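Local coordinates for protein Obg-like ATPase 1 (Schizosaccharomyces pombe, PDB 1NI3) that hydrolyses ATP, and GTP with lower efficiency, and negatively regulates the G2/M transition of the cell cycle, at residues Asn20-Ile25 with Phe86-Asp91; Ser43-Pro48 with Lys62-Asp67; Leu262-Val267 with Lys291-Lys296; Glu348-Gln353 with Gly382-Trp387. All blocks are in the same frame, centred on the assembly; numbering follows the deposited sequence.

Contact 1: residues Asn20-Ile25 with Phe86-Asp91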
loop_
_atom_site.group_PDB
_atom_site.type_symbol
_atom_site.label_atom_id
_atom_site.label_comp_id
_atom_site.label_asym_id
_atom_site.label_seq_id
_atom_site.Cartn_x
_atom_site.Cartn_y
_atom_site.Cartn_z
ATOM N N ASN A 20 -6.431 -9.168 0.620
ATOM C CA ASN A 20 -6.420 -8.514 -0.685
ATOM C C ASN A 20 -6.671 -7.012 -0.581
ATOM O O ASN A 20 -7.733 -6.530 -0.972
ATOM C CB ASN A 20 -7.468 -9.144 -1.588
ATOM C CG ASN A 20 -8.779 -9.313 -0.887
ATOM O OD1 ASN A 20 -8.987 -10.287 -0.170
ATOM N ND2 ASN A 20 -9.674 -8.344 -1.061
ATOM N N LEU A 21 -5.690 -6.287 -0.047
ATOM C CA LEU A 21 -5.760 -4.833 0.101
ATOM C C LEU A 21 -5.102 -4.258 -1.159
ATOM O O LEU A 21 -4.189 -4.875 -1.711
ATOM C CB LEU A 21 -4.970 -4.407 1.340
ATOM C CG LEU A 21 -5.430 -5.059 2.639
ATOM C CD1 LEU A 21 -4.552 -4.678 3.837
ATOM C CD2 LEU A 21 -6.854 -4.621 2.854
ATOM N N LYS A 22 -5.557 -3.102 -1.630
ATOM C CA LYS A 22 -4.969 -2.513 -2.837
ATOM C C LYS A 22 -4.552 -1.045 -2.644
ATOM O O LYS A 22 -4.966 -0.396 -1.683
ATOM C CB LYS A 22 -5.965 -2.640 -3.993
ATOM C CG LYS A 22 -7.372 -2.131 -3.667
ATOM C CD LYS A 22 -8.458 -2.653 -4.616
ATOM C CE LYS A 22 -8.744 -4.146 -4.403
ATOM N NZ LYS A 22 -7.564 -5.014 -4.704
ATOM N N THR A 23 -3.713 -0.537 -3.546
ATOM C CA THR A 23 -3.247 0.845 -3.479
ATOM C C THR A 23 -3.630 1.516 -4.793
ATOM O O THR A 23 -3.650 0.862 -5.842
ATOM C CB THR A 23 -1.715 0.938 -3.364
ATOM O OG1 THR A 23 -1.113 0.537 -4.602
ATOM C CG2 THR A 23 -1.202 0.026 -2.270
ATOM N N GLY A 24 -3.934 2.813 -4.739
ATOM C CA GLY A 24 -4.305 3.545 -5.941
ATOM C C GLY A 24 -3.401 4.748 -6.091
ATOM O O GLY A 24 -2.924 5.279 -5.089
ATOM N N ILE A 25 -3.133 5.160 -7.328
ATOM C CA ILE A 25 -2.276 6.318 -7.572
ATOM C C ILE A 25 -3.044 7.654 -7.598
ATOM O O ILE A 25 -3.883 7.899 -8.471
ATOM C CB ILE A 25 -1.541 6.172 -8.892
ATOM C CG1 ILE A 25 -0.745 4.871 -8.868
ATOM C CG2 ILE A 25 -0.664 7.405 -9.155
ATOM C CD1 ILE A 25 0.200 4.678 -10.044
ATOM N N PHE A 86 2.156 -10.257 -4.844
ATOM C CA PHE A 86 1.735 -9.160 -5.695
ATOM C C PHE A 86 1.078 -8.007 -4.972
ATOM O O PHE A 86 0.250 -8.216 -4.082
ATOM C CB PHE A 86 0.797 -9.666 -6.787
ATOM C CG PHE A 86 1.486 -10.508 -7.814
ATOM C CD1 PHE A 86 1.469 -11.891 -7.734
ATOM C CD2 PHE A 86 2.196 -9.915 -8.851
ATOM C CE1 PHE A 86 2.146 -12.679 -8.681
ATOM C CE2 PHE A 86 2.876 -10.696 -9.800
ATOM C CZ PHE A 86 2.849 -12.080 -9.712
ATOM N N LEU A 87 1.479 -6.788 -5.340
ATOM C CA LEU A 87 0.884 -5.562 -4.795
ATOM C C LEU A 87 -0.010 -5.007 -5.900
ATOM O O LEU A 87 0.442 -4.768 -7.026
ATOM C CB LEU A 87 1.930 -4.485 -4.455
ATOM C CG LEU A 87 1.288 -3.121 -4.117
ATOM C CD1 LEU A 87 0.513 -3.239 -2.817
ATOM C CD2 LEU A 87 2.333 -2.033 -4.004
ATOM N N THR A 88 -1.280 -4.817 -5.580
ATOM C CA THR A 88 -2.230 -4.281 -6.541
ATOM C C THR A 88 -2.094 -2.747 -6.582
ATOM O O THR A 88 -2.033 -2.078 -5.544
ATOM C CB THR A 88 -3.661 -4.692 -6.155
ATOM O OG1 THR A 88 -3.734 -6.123 -6.127
ATOM C CG2 THR A 88 -4.672 -4.158 -7.160
ATOM N N VAL A 89 -2.015 -2.190 -7.784
ATOM C CA VAL A 89 -1.884 -0.751 -7.933
ATOM C C VAL A 89 -2.907 -0.245 -8.944
ATOM O O VAL A 89 -2.897 -0.651 -10.104
ATOM C CB VAL A 89 -0.450 -0.389 -8.389
ATOM C CG1 VAL A 89 -0.268 1.126 -8.431
ATOM C CG2 VAL A 89 0.561 -1.026 -7.465
ATOM N N PHE A 90 -3.790 0.643 -8.491
ATOM C CA PHE A 90 -4.827 1.190 -9.358
ATOM C C PHE A 90 -4.571 2.573 -9.920
ATOM O O PHE A 90 -4.091 3.485 -9.223
ATOM C CB PHE A 90 -6.181 1.191 -8.657
ATOM C CG PHE A 90 -6.943 -0.089 -8.841
ATOM C CD1 PHE A 90 -7.180 -0.933 -7.767
ATOM C CD2 PHE A 90 -7.398 -0.473 -10.102
ATOM C CE1 PHE A 90 -7.850 -2.140 -7.945
ATOM C CE2 PHE A 90 -8.071 -1.684 -10.286
ATOM C CZ PHE A 90 -8.299 -2.516 -9.213
ATOM N N ASP A 91 -4.899 2.704 -11.202
ATOM C CA ASP A 91 -4.757 3.951 -11.931
ATOM C C ASP A 91 -6.058 4.746 -11.797
ATOM O O ASP A 91 -6.868 4.812 -12.715
ATOM C CB ASP A 91 -4.454 3.657 -13.395
ATOM C CG ASP A 91 -4.436 4.903 -14.237
ATOM O OD1 ASP A 91 -3.956 5.942 -13.731
ATOM O OD2 ASP A 91 -4.889 4.845 -15.403
HETATM O O HOH W 1 -2.288 -5.906 -3.444
#
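Thr23 holds Thr88 O twice, through its backbone N at 3.0 Å and through OG1 at 2.9 Å. The hydroxyl comes in on a lone pair in the carbonyl plane, whereas the amide stands above that plane, 37° out of it. With OG1 lodged between its own backbone N and carbonyl carbon (chi1 70°), CG2 is left beside the N and meets Leu87 CD1 at 3.7 Å. The ladder continues from Phe90 N to Thr23 O (2.7 Å) and from Ile25 N to Phe90 O (2.7 Å), binding parallel strands 22-25 and 86-90. On the face bearing Thr23, Ile25 CG1 packs on Val89 CG1 at 3.8 Å. On the other, Lys22 CD reaches the Phe90 ring edge, 3.4 Å from CE1, and bends at chi3 and chi4 bring its amine back beside Thr88 CG2. Before the ladder starts, a water accepts from Thr88 N and donates to Leu21 O.

Further out, strand 118-124 flanks Gly24 and strand 60-65 flanks Leu87 and Val89, while Phe36 of helix 33-42 covers Ile25. Spending the Thr23 hydroxyl on a buried carbonyl lets a polar side chain sit among apolar neighbours, and the bonds at Thr23 and Ile25 tie this strand to its neighbour shortly before the predicted nucleotide-binding P-loop that contains Lys33.

Contact 2: residues Ser43-Pro48 with Lys62-Asp67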
loop_
_atom_site.group_PDB
_atom_site.type_symbol
_atom_site.label_atom_id
_atom_site.label_comp_id
_atom_site.label_asym_id
_atom_site.label_seq_id
_atom_site.Cartn_x
_atom_site.Cartn_y
_atom_site.Cartn_z
ATOM N N SER A 43 7.532 -2.527 -16.718
ATOM C CA SER A 43 8.759 -3.084 -16.157
ATOM C C SER A 43 8.631 -4.582 -15.950
ATOM O O SER A 43 7.608 -5.179 -16.284
ATOM C CB SER A 43 9.057 -2.453 -14.813
ATOM O OG SER A 43 7.982 -2.699 -13.932
ATOM N N VAL A 44 9.672 -5.181 -15.380
ATOM C CA VAL A 44 9.682 -6.609 -15.104
ATOM C C VAL A 44 8.764 -6.923 -13.939
ATOM O O VAL A 44 8.214 -8.014 -13.857
ATOM C CB VAL A 44 11.096 -7.090 -14.730
ATOM C CG1 VAL A 44 12.012 -7.012 -15.931
ATOM C CG2 VAL A 44 11.650 -6.237 -13.592
ATOM N N LEU A 45 8.601 -5.958 -13.042
ATOM C CA LEU A 45 7.767 -6.159 -11.873
ATOM C C LEU A 45 6.280 -6.044 -12.141
ATOM O O LEU A 45 5.481 -6.732 -11.514
ATOM C CB LEU A 45 8.152 -5.174 -10.774
ATOM C CG LEU A 45 9.536 -5.341 -10.152
ATOM C CD1 LEU A 45 9.800 -4.154 -9.245
ATOM C CD2 LEU A 45 9.624 -6.646 -9.369
ATOM N N GLY A 46 5.904 -5.169 -13.062
ATOM C CA GLY A 46 4.497 -4.993 -13.361
ATOM C C GLY A 46 4.084 -5.539 -14.711
ATOM O O GLY A 46 2.895 -5.543 -15.036
ATOM N N ASN A 47 5.048 -6.006 -15.499
ATOM C CA ASN A 47 4.726 -6.539 -16.820
ATOM C C ASN A 47 3.717 -7.654 -16.642
ATOM O O ASN A 47 3.823 -8.433 -15.692
ATOM C CB ASN A 47 5.978 -7.088 -17.519
ATOM C CG ASN A 47 5.751 -7.368 -19.007
ATOM O OD1 ASN A 47 4.829 -8.094 -19.382
ATOM N ND2 ASN A 47 6.607 -6.803 -19.854
ATOM N N PRO A 48 2.709 -7.726 -17.530
ATOM C CA PRO A 48 1.698 -8.782 -17.428
ATOM C C PRO A 48 2.311 -10.164 -17.717
ATOM O O PRO A 48 1.644 -11.057 -18.249
ATOM C CB PRO A 48 0.664 -8.351 -18.459
ATOM C CG PRO A 48 0.756 -6.854 -18.415
ATOM C CD PRO A 48 2.250 -6.651 -18.432
ATOM N N LYS A 62 -0.845 -5.585 -11.458
ATOM C CA LYS A 62 -0.442 -6.561 -10.437
ATOM C C LYS A 62 1.088 -6.521 -10.423
ATOM O O LYS A 62 1.728 -7.228 -11.202
ATOM C CB LYS A 62 -0.867 -7.986 -10.828
ATOM C CG LYS A 62 -2.361 -8.252 -10.985
ATOM C CD LYS A 62 -3.085 -8.138 -9.660
ATOM C CE LYS A 62 -4.599 -8.220 -9.806
ATOM N NZ LYS A 62 -5.264 -7.762 -8.547
ATOM N N VAL A 63 1.684 -5.698 -9.567
ATOM C CA VAL A 63 3.145 -5.604 -9.539
ATOM C C VAL A 63 3.747 -6.660 -8.609
ATOM O O VAL A 63 3.297 -6.838 -7.474
ATOM C CB VAL A 63 3.603 -4.210 -9.075
ATOM C CG1 VAL A 63 5.086 -4.004 -9.368
ATOM C CG2 VAL A 63 2.767 -3.173 -9.756
ATOM N N ALA A 64 4.774 -7.353 -9.083
ATOM C CA ALA A 64 5.409 -8.382 -8.277
ATOM C C ALA A 64 6.179 -7.762 -7.133
ATOM O O ALA A 64 6.976 -6.852 -7.341
ATOM C CB ALA A 64 6.329 -9.228 -9.136
ATOM N N VAL A 65 5.933 -8.259 -5.923
ATOM C CA VAL A 65 6.621 -7.747 -4.741
ATOM C C VAL A 65 8.020 -8.339 -4.686
ATOM O O VAL A 65 8.191 -9.565 -4.668
ATOM C CB VAL A 65 5.925 -8.149 -3.442
ATOM C CG1 VAL A 65 6.520 -7.369 -2.294
ATOM C CG2 VAL A 65 4.431 -7.935 -3.556
ATOM N N PRO A 66 9.044 -7.478 -4.675
ATOM C CA PRO A 66 10.416 -7.993 -4.618
ATOM C C PRO A 66 10.758 -8.541 -3.228
ATOM O O PRO A 66 10.402 -7.956 -2.195
ATOM C CB PRO A 66 11.260 -6.784 -5.017
ATOM C CG PRO A 66 10.434 -5.620 -4.579
ATOM C CD PRO A 66 9.021 -6.028 -4.925
ATOM N N ASP A 67 11.438 -9.680 -3.208
ATOM C CA ASP A 67 11.801 -10.302 -1.942
ATOM C C ASP A 67 12.907 -11.329 -2.058
ATOM O O ASP A 67 12.675 -12.465 -2.462
ATOM C CB ASP A 67 10.571 -10.936 -1.297
ATOM C CG ASP A 67 10.915 -11.721 -0.057
ATOM O OD1 ASP A 67 11.713 -11.215 0.771
ATOM O OD2 ASP A 67 10.378 -12.838 0.095
#
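Leu45 and Ala64 are joined by the single hydrogen bond of this contact, from Ala64 N to Leu45 O at 2.6 Å. It is nearly straight (172° at the hydrogen), although the donor is tilted 30° from the carbonyl plane. The same oxygen receives a CA-H...O contact from Val63, whose CA lies 3.3 Å from Leu45 O, so one carbonyl of the loop faces two consecutive residues of the strand.

Apolar touching is built round the Leu45 side chain. Its CB rests on Val63 CG1 at 3.6 Å; with chi1 at -166° the CG1 branch lies opposite the valine's backbone N, where it meets the leucine. Farther along the leucine, CD2 lies 3.3 Å from Ala64 O and, more loosely, 4.2 Å from Ala64 CB. Gly46 brings the two backbones close together, its CA 4.1 Å from Val63 CA.

Charge stays at the margin: the Lys62 chain leads away from the loop, and its NZ forms a salt bridge with Glu60 and a weak hydrogen bond with Thr88 OG1.

Residues 43-48 leave helix 33-42 and begin the connection to strand 60-65, the stretch that in G domains generally contains switch I. Strand 60-65 runs antiparallel to strand 81-90, Val65 pairing with Ala85. Helix 294-304 lies alongside, with Ile298 on Val63 and Val299 on Pro66, and Asp67 sits at the N-cap of helix 68-77.

Contact 3: residues Leu262-Val267 with Lys291-Lys296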
loop_
_atom_site.group_PDB
_atom_site.type_symbol
_atom_site.label_atom_id
_atom_site.label_comp_id
_atom_site.label_asym_id
_atom_site.label_seq_id
_atom_site.Cartn_x
_atom_site.Cartn_y
_atom_site.Cartn_z
ATOM N N LEU A 262 8.612 9.441 1.977
ATOM C CA LEU A 262 8.859 10.342 0.868
ATOM C C LEU A 262 9.920 9.721 -0.043
ATOM O O LEU A 262 11.093 9.634 0.314
ATOM C CB LEU A 262 9.314 11.684 1.432
ATOM C CG LEU A 262 9.303 12.904 0.526
ATOM C CD1 LEU A 262 9.664 14.139 1.334
ATOM C CD2 LEU A 262 10.285 12.701 -0.597
ATOM N N ILE A 263 9.491 9.293 -1.227
ATOM C CA ILE A 263 10.373 8.647 -2.197
ATOM C C ILE A 263 10.681 9.496 -3.437
ATOM O O ILE A 263 9.878 9.535 -4.367
ATOM C CB ILE A 263 9.747 7.314 -2.690
ATOM C CG1 ILE A 263 9.542 6.360 -1.509
ATOM C CG2 ILE A 263 10.626 6.691 -3.755
ATOM C CD1 ILE A 263 9.028 4.973 -1.911
ATOM N N PRO A 264 11.850 10.165 -3.480
ATOM C CA PRO A 264 12.184 10.983 -4.651
ATOM C C PRO A 264 12.431 10.034 -5.807
ATOM O O PRO A 264 13.207 9.088 -5.685
ATOM C CB PRO A 264 13.441 11.698 -4.209
ATOM C CG PRO A 264 14.114 10.665 -3.377
ATOM C CD PRO A 264 12.968 10.155 -2.519
HETATM N N MSE A 265 11.783 10.300 -6.932
HETATM C CA MSE A 265 11.894 9.439 -8.103
HETATM C C MSE A 265 11.894 10.238 -9.401
HETATM O O MSE A 265 11.917 11.460 -9.395
HETATM C CB MSE A 265 10.688 8.535 -8.141
HETATM C CG MSE A 265 9.433 9.305 -8.481
HETATM SE SE MSE A 265 8.092 8.051 -9.069
HETATM C CE MSE A 265 9.085 7.402 -10.623
ATOM N N SER A 266 11.822 9.517 -10.510
ATOM C CA SER A 266 11.781 10.117 -11.829
ATOM C C SER A 266 11.068 9.191 -12.819
ATOM O O SER A 266 11.689 8.315 -13.422
ATOM C CB SER A 266 13.200 10.414 -12.318
ATOM O OG SER A 266 13.200 10.700 -13.720
ATOM N N VAL A 267 9.760 9.382 -12.957
ATOM C CA VAL A 267 8.940 8.581 -13.860
ATOM C C VAL A 267 9.570 8.481 -15.243
ATOM O O VAL A 267 9.427 7.466 -15.947
ATOM C CB VAL A 267 7.554 9.200 -14.033
ATOM C CG1 VAL A 267 6.739 8.406 -15.053
ATOM C CG2 VAL A 267 6.843 9.247 -12.691
ATOM N N LYS A 291 19.877 3.655 -8.992
ATOM C CA LYS A 291 19.071 2.438 -9.010
ATOM C C LYS A 291 17.593 2.736 -9.172
ATOM O O LYS A 291 17.126 3.790 -8.747
ATOM C CB LYS A 291 19.293 1.652 -7.705
ATOM C CG LYS A 291 18.849 2.377 -6.410
ATOM C CD LYS A 291 19.257 1.563 -5.162
ATOM C CE LYS A 291 18.852 2.216 -3.834
ATOM N NZ LYS A 291 19.112 1.326 -2.656
ATOM N N SER A 292 16.853 1.802 -9.763
ATOM C CA SER A 292 15.419 1.991 -9.944
ATOM C C SER A 292 14.686 2.015 -8.607
ATOM O O SER A 292 14.931 1.168 -7.749
ATOM C CB SER A 292 14.838 0.866 -10.796
ATOM O OG SER A 292 13.419 0.902 -10.718
HETATM N N MSE A 293 13.783 2.971 -8.437
HETATM C CA MSE A 293 13.026 3.077 -7.207
HETATM C C MSE A 293 11.803 2.171 -7.126
HETATM O O MSE A 293 11.215 2.026 -6.057
HETATM C CB MSE A 293 12.581 4.519 -7.007
HETATM C CG MSE A 293 13.720 5.455 -7.033
HETATM SE SE MSE A 293 14.900 4.923 -5.601
HETATM C CE MSE A 293 14.353 6.274 -4.320
ATOM N N LEU A 294 11.404 1.564 -8.240
ATOM C CA LEU A 294 10.234 0.696 -8.213
ATOM C C LEU A 294 10.276 -0.227 -7.013
ATOM O O LEU A 294 9.447 -0.104 -6.116
ATOM C CB LEU A 294 10.132 -0.149 -9.487
ATOM C CG LEU A 294 9.667 0.680 -10.673
ATOM C CD1 LEU A 294 9.452 -0.195 -11.891
ATOM C CD2 LEU A 294 8.376 1.384 -10.281
ATOM N N PRO A 295 11.269 -1.131 -6.962
ATOM C CA PRO A 295 11.355 -2.052 -5.833
ATOM C C PRO A 295 11.029 -1.322 -4.547
ATOM O O PRO A 295 10.088 -1.686 -3.866
ATOM C CB PRO A 295 12.785 -2.552 -5.914
ATOM C CG PRO A 295 13.507 -1.391 -6.546
ATOM C CD PRO A 295 12.574 -1.005 -7.637
ATOM N N LYS A 296 11.786 -0.284 -4.222
ATOM C CA LYS A 296 11.521 0.472 -3.005
ATOM C C LYS A 296 10.062 0.904 -2.938
ATOM O O LYS A 296 9.398 0.674 -1.925
ATOM C CB LYS A 296 12.388 1.720 -2.940
ATOM C CG LYS A 296 12.025 2.676 -1.821
ATOM C CD LYS A 296 12.350 2.075 -0.463
ATOM C CE LYS A 296 12.286 3.109 0.673
ATOM N NZ LYS A 296 13.371 4.158 0.620
#
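The backbones approach most closely where Met265 CA lies 6.5 Å from Met293 CA, and no hydrogen bond joins the short, loosely paired strand 262-265 to the turn that starts helix 294-304. Side chains do the joining, chiefly that of Met293, modelled like Met265 as selenomethionine. Its chain folds at chi2 (-60°) and again at chi3 (-101°), which carries the terminal methyl over the strand. There CE meets Ile263 CG2 at 3.8 Å, the two side chains passing one another head to tail. The methyl also lies 3.3 Å from Pro264 O and, more loosely, 4.5 Å from Pro264 CD. Nearer its root, Met293 CG approaches Met265 CB at 4.5 Å. On the other branch of the isoleucine, Ile263 CD1 touches Lys296 CG at 3.8 Å; the lysine meets the strand through its hydrocarbon chain.

The turn carrying Met293 is fixed from within and from outside. Leu294 N donates to Ser292 OG at 3.3 Å, a capping bond, and Glu270 of helix 267-273 hydrogen-bonds Ser292 OG through one carboxylate oxygen and Met293 N through the other. Ser266 in turn is the N-cap of helix 267-273, its OG accepting from Phe269 N.

Strand 262-265 pairs in parallel with strand 227-232, and Pro264 packs on Met233, a predicted ATP-binding residue. A strand followed directly by a helix with a serine N-cap fits the G5 region of the P-loop GTPase fold, which in relatives lies beside the nucleotide base.

Contact 4: residues Glu348-Gln353 with Gly382-Trp387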
loop_
_atom_site.group_PDB
_atom_site.type_symbol
_atom_site.label_atom_id
_atom_site.label_comp_id
_atom_site.label_asym_id
_atom_site.label_seq_id
_atom_site.Cartn_x
_atom_site.Cartn_y
_atom_site.Cartn_z
ATOM N N GLU A 348 2.878 -27.684 9.213
ATOM C CA GLU A 348 4.330 -27.809 9.273
ATOM C C GLU A 348 5.027 -26.546 8.793
ATOM O O GLU A 348 4.997 -26.219 7.608
ATOM C CB GLU A 348 4.776 -29.031 8.458
ATOM C CG GLU A 348 4.727 -30.334 9.246
ATOM C CD GLU A 348 4.229 -31.503 8.426
ATOM O OE1 GLU A 348 4.822 -31.798 7.367
ATOM O OE2 GLU A 348 3.239 -32.137 8.851
ATOM N N ILE A 349 5.653 -25.848 9.739
ATOM C CA ILE A 349 6.367 -24.601 9.474
ATOM C C ILE A 349 7.874 -24.797 9.483
ATOM O O ILE A 349 8.399 -25.666 10.178
ATOM C CB ILE A 349 6.004 -23.511 10.524
ATOM C CG1 ILE A 349 4.845 -22.659 10.010
ATOM C CG2 ILE A 349 7.206 -22.632 10.833
ATOM C CD1 ILE A 349 3.556 -23.429 9.793
HETATM N N MSE A 350 8.570 -23.966 8.723
HETATM C CA MSE A 350 10.012 -24.060 8.637
HETATM C C MSE A 350 10.526 -22.631 8.408
HETATM O O MSE A 350 10.644 -22.172 7.276
HETATM C CB MSE A 350 10.344 -25.021 7.486
HETATM C CG MSE A 350 11.806 -25.351 7.272
HETATM SE SE MSE A 350 12.094 -26.838 6.016
HETATM C CE MSE A 350 10.551 -26.654 4.851
ATOM N N HIS A 351 10.795 -21.929 9.510
ATOM C CA HIS A 351 11.271 -20.546 9.473
ATOM C C HIS A 351 12.348 -20.355 8.431
ATOM O O HIS A 351 13.310 -21.115 8.374
ATOM C CB HIS A 351 11.803 -20.106 10.843
ATOM C CG HIS A 351 10.757 -20.065 11.908
ATOM N ND1 HIS A 351 9.433 -20.352 11.667
ATOM C CD2 HIS A 351 10.837 -19.760 13.233
ATOM C CE1 HIS A 351 8.740 -20.230 12.787
ATOM N NE2 HIS A 351 9.576 -19.871 13.750
ATOM N N TYR A 352 12.188 -19.319 7.615
ATOM C CA TYR A 352 13.138 -19.034 6.552
ATOM C C TYR A 352 14.586 -19.128 7.028
ATOM O O TYR A 352 15.426 -19.743 6.360
ATOM C CB TYR A 352 12.881 -17.646 5.979
ATOM C CG TYR A 352 13.883 -17.265 4.928
ATOM C CD1 TYR A 352 13.876 -17.872 3.667
ATOM C CD2 TYR A 352 14.872 -16.326 5.204
ATOM C CE1 TYR A 352 14.842 -17.547 2.706
ATOM C CE2 TYR A 352 15.836 -16.001 4.257
ATOM C CZ TYR A 352 15.816 -16.616 3.008
ATOM O OH TYR A 352 16.788 -16.300 2.084
ATOM N N GLN A 353 14.872 -18.541 8.187
ATOM C CA GLN A 353 16.231 -18.558 8.712
ATOM C C GLN A 353 16.803 -19.965 8.881
ATOM O O GLN A 353 17.969 -20.211 8.569
ATOM C CB GLN A 353 16.287 -17.818 10.048
ATOM C CG GLN A 353 17.698 -17.451 10.463
ATOM C CD GLN A 353 18.446 -16.758 9.342
ATOM O OE1 GLN A 353 19.065 -17.411 8.503
ATOM N NE2 GLN A 353 18.380 -15.431 9.312
ATOM N N GLY A 382 8.170 -14.886 6.030
ATOM C CA GLY A 382 9.179 -15.737 5.435
ATOM C C GLY A 382 8.948 -17.210 5.679
ATOM O O GLY A 382 9.511 -18.059 4.994
ATOM N N ASP A 383 8.112 -17.523 6.658
ATOM C CA ASP A 383 7.837 -18.915 6.985
ATOM C C ASP A 383 7.561 -19.789 5.750
ATOM O O ASP A 383 6.856 -19.383 4.818
ATOM C CB ASP A 383 6.653 -19.003 7.958
ATOM C CG ASP A 383 7.086 -18.921 9.417
ATOM O OD1 ASP A 383 8.301 -18.727 9.674
ATOM O OD2 ASP A 383 6.214 -19.064 10.308
ATOM N N ILE A 384 8.142 -20.986 5.738
ATOM C CA ILE A 384 7.926 -21.941 4.658
ATOM C C ILE A 384 6.999 -22.955 5.293
ATOM O O ILE A 384 7.405 -23.691 6.190
ATOM C CB ILE A 384 9.223 -22.670 4.228
ATOM C CG1 ILE A 384 10.167 -21.714 3.497
ATOM C CG2 ILE A 384 8.869 -23.824 3.295
ATOM C CD1 ILE A 384 10.719 -20.619 4.366
ATOM N N ALA A 385 5.752 -22.981 4.844
ATOM C CA ALA A 385 4.783 -23.889 5.423
ATOM C C ALA A 385 4.298 -24.977 4.492
ATOM O O ALA A 385 4.484 -24.913 3.279
ATOM C CB ALA A 385 3.596 -23.100 5.957
ATOM N N HIS A 386 3.674 -25.988 5.089
ATOM C CA HIS A 386 3.130 -27.120 4.349
ATOM C C HIS A 386 1.910 -27.707 5.071
ATOM O O HIS A 386 2.012 -28.189 6.198
ATOM C CB HIS A 386 4.204 -28.200 4.166
ATOM C CG HIS A 386 3.643 -29.570 3.948
ATOM N ND1 HIS A 386 3.357 -30.424 4.987
ATOM C CD2 HIS A 386 3.245 -30.194 2.815
ATOM C CE1 HIS A 386 2.802 -31.526 4.503
ATOM N NE2 HIS A 386 2.723 -31.412 3.194
ATOM N N TRP A 387 0.762 -27.660 4.401
ATOM C CA TRP A 387 -0.487 -28.172 4.952
ATOM C C TRP A 387 -0.790 -29.531 4.330
ATOM O O TRP A 387 -0.330 -29.819 3.219
ATOM C CB TRP A 387 -1.653 -27.221 4.645
ATOM C CG TRP A 387 -1.280 -25.766 4.516
ATOM C CD1 TRP A 387 -1.301 -25.014 3.378
ATOM C CD2 TRP A 387 -0.795 -24.905 5.560
ATOM N NE1 TRP A 387 -0.855 -23.738 3.646
ATOM C CE2 TRP A 387 -0.543 -23.644 4.974
ATOM C CE3 TRP A 387 -0.551 -25.078 6.927
ATOM C CZ2 TRP A 387 -0.056 -22.558 5.714
ATOM C CZ3 TRP A 387 -0.064 -23.996 7.664
ATOM C CH2 TRP A 387 0.175 -22.751 7.051
HETATM O O HOH W 2 10.279 -17.397 8.749
#
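Glu348 OE1 is gripped by two groups: His386 ND1 donates to it weakly at 3.1 Å, and Tyr370 OH forms a second hydrogen bond. The Glu348 and His386 side chains run alongside each other, with the carboxylate and imidazole planes 41° apart. Beneath them the backbones exchange two bonds, His386 N to Glu348 O at 2.9 Å and Glu348 N to His386 O. Met350 and Ile384 form the next hydrogen-bonded pair, through Ile384 N to Met350 O and a weak return bond from Met350 N to Ile384 O. Strand 346-350 is the middle member of an antiparallel three-stranded sheet, between 372-374 and 384-386, in the TGS domain, whose family belongs to the ubiquitin-like group. Met350 CE, on its selenomethionine chain, packs on Ile384 CG2 at 3.6 Å. On the opposite face Ile349 CD1 meets Ala385 CB at 3.9 Å and lies 4.2 Å from Trp387 CZ3. Past the strands, a water accepts from Tyr352 N (2.9 Å) and donates to Asp383 OD1 (2.6 Å), bridging the first turn of helix 352-358 to the other segment. The planes of the Asp383 carboxylate and the His351 ring are only 12° apart, while Asp383 OD2 is held by Tyr377 OH.

From the N terminus, contact 1 opens first: strand 22-27 closes a long loop when it meets strand 81-90. Contact 2 falls wholly within that loop, folding the exit of helix 33-42 onto strand 60-65, the neighbour of strand 81-90; the two contacts touch through the probable hydrogen bond from Leu87 N to Val63 O. Contact 3 follows in series, closing a mostly helical excursion between strand 262-265 and helix 294-304. It touches contact 2 through Leu45 CD1 and Leu294 CB, 4.0 Å apart. These three belong to one region round the large mixed sheet. Contact 4 comes last, closing a loop in the TGS domain, its centre about 27 Å from that of contact 1.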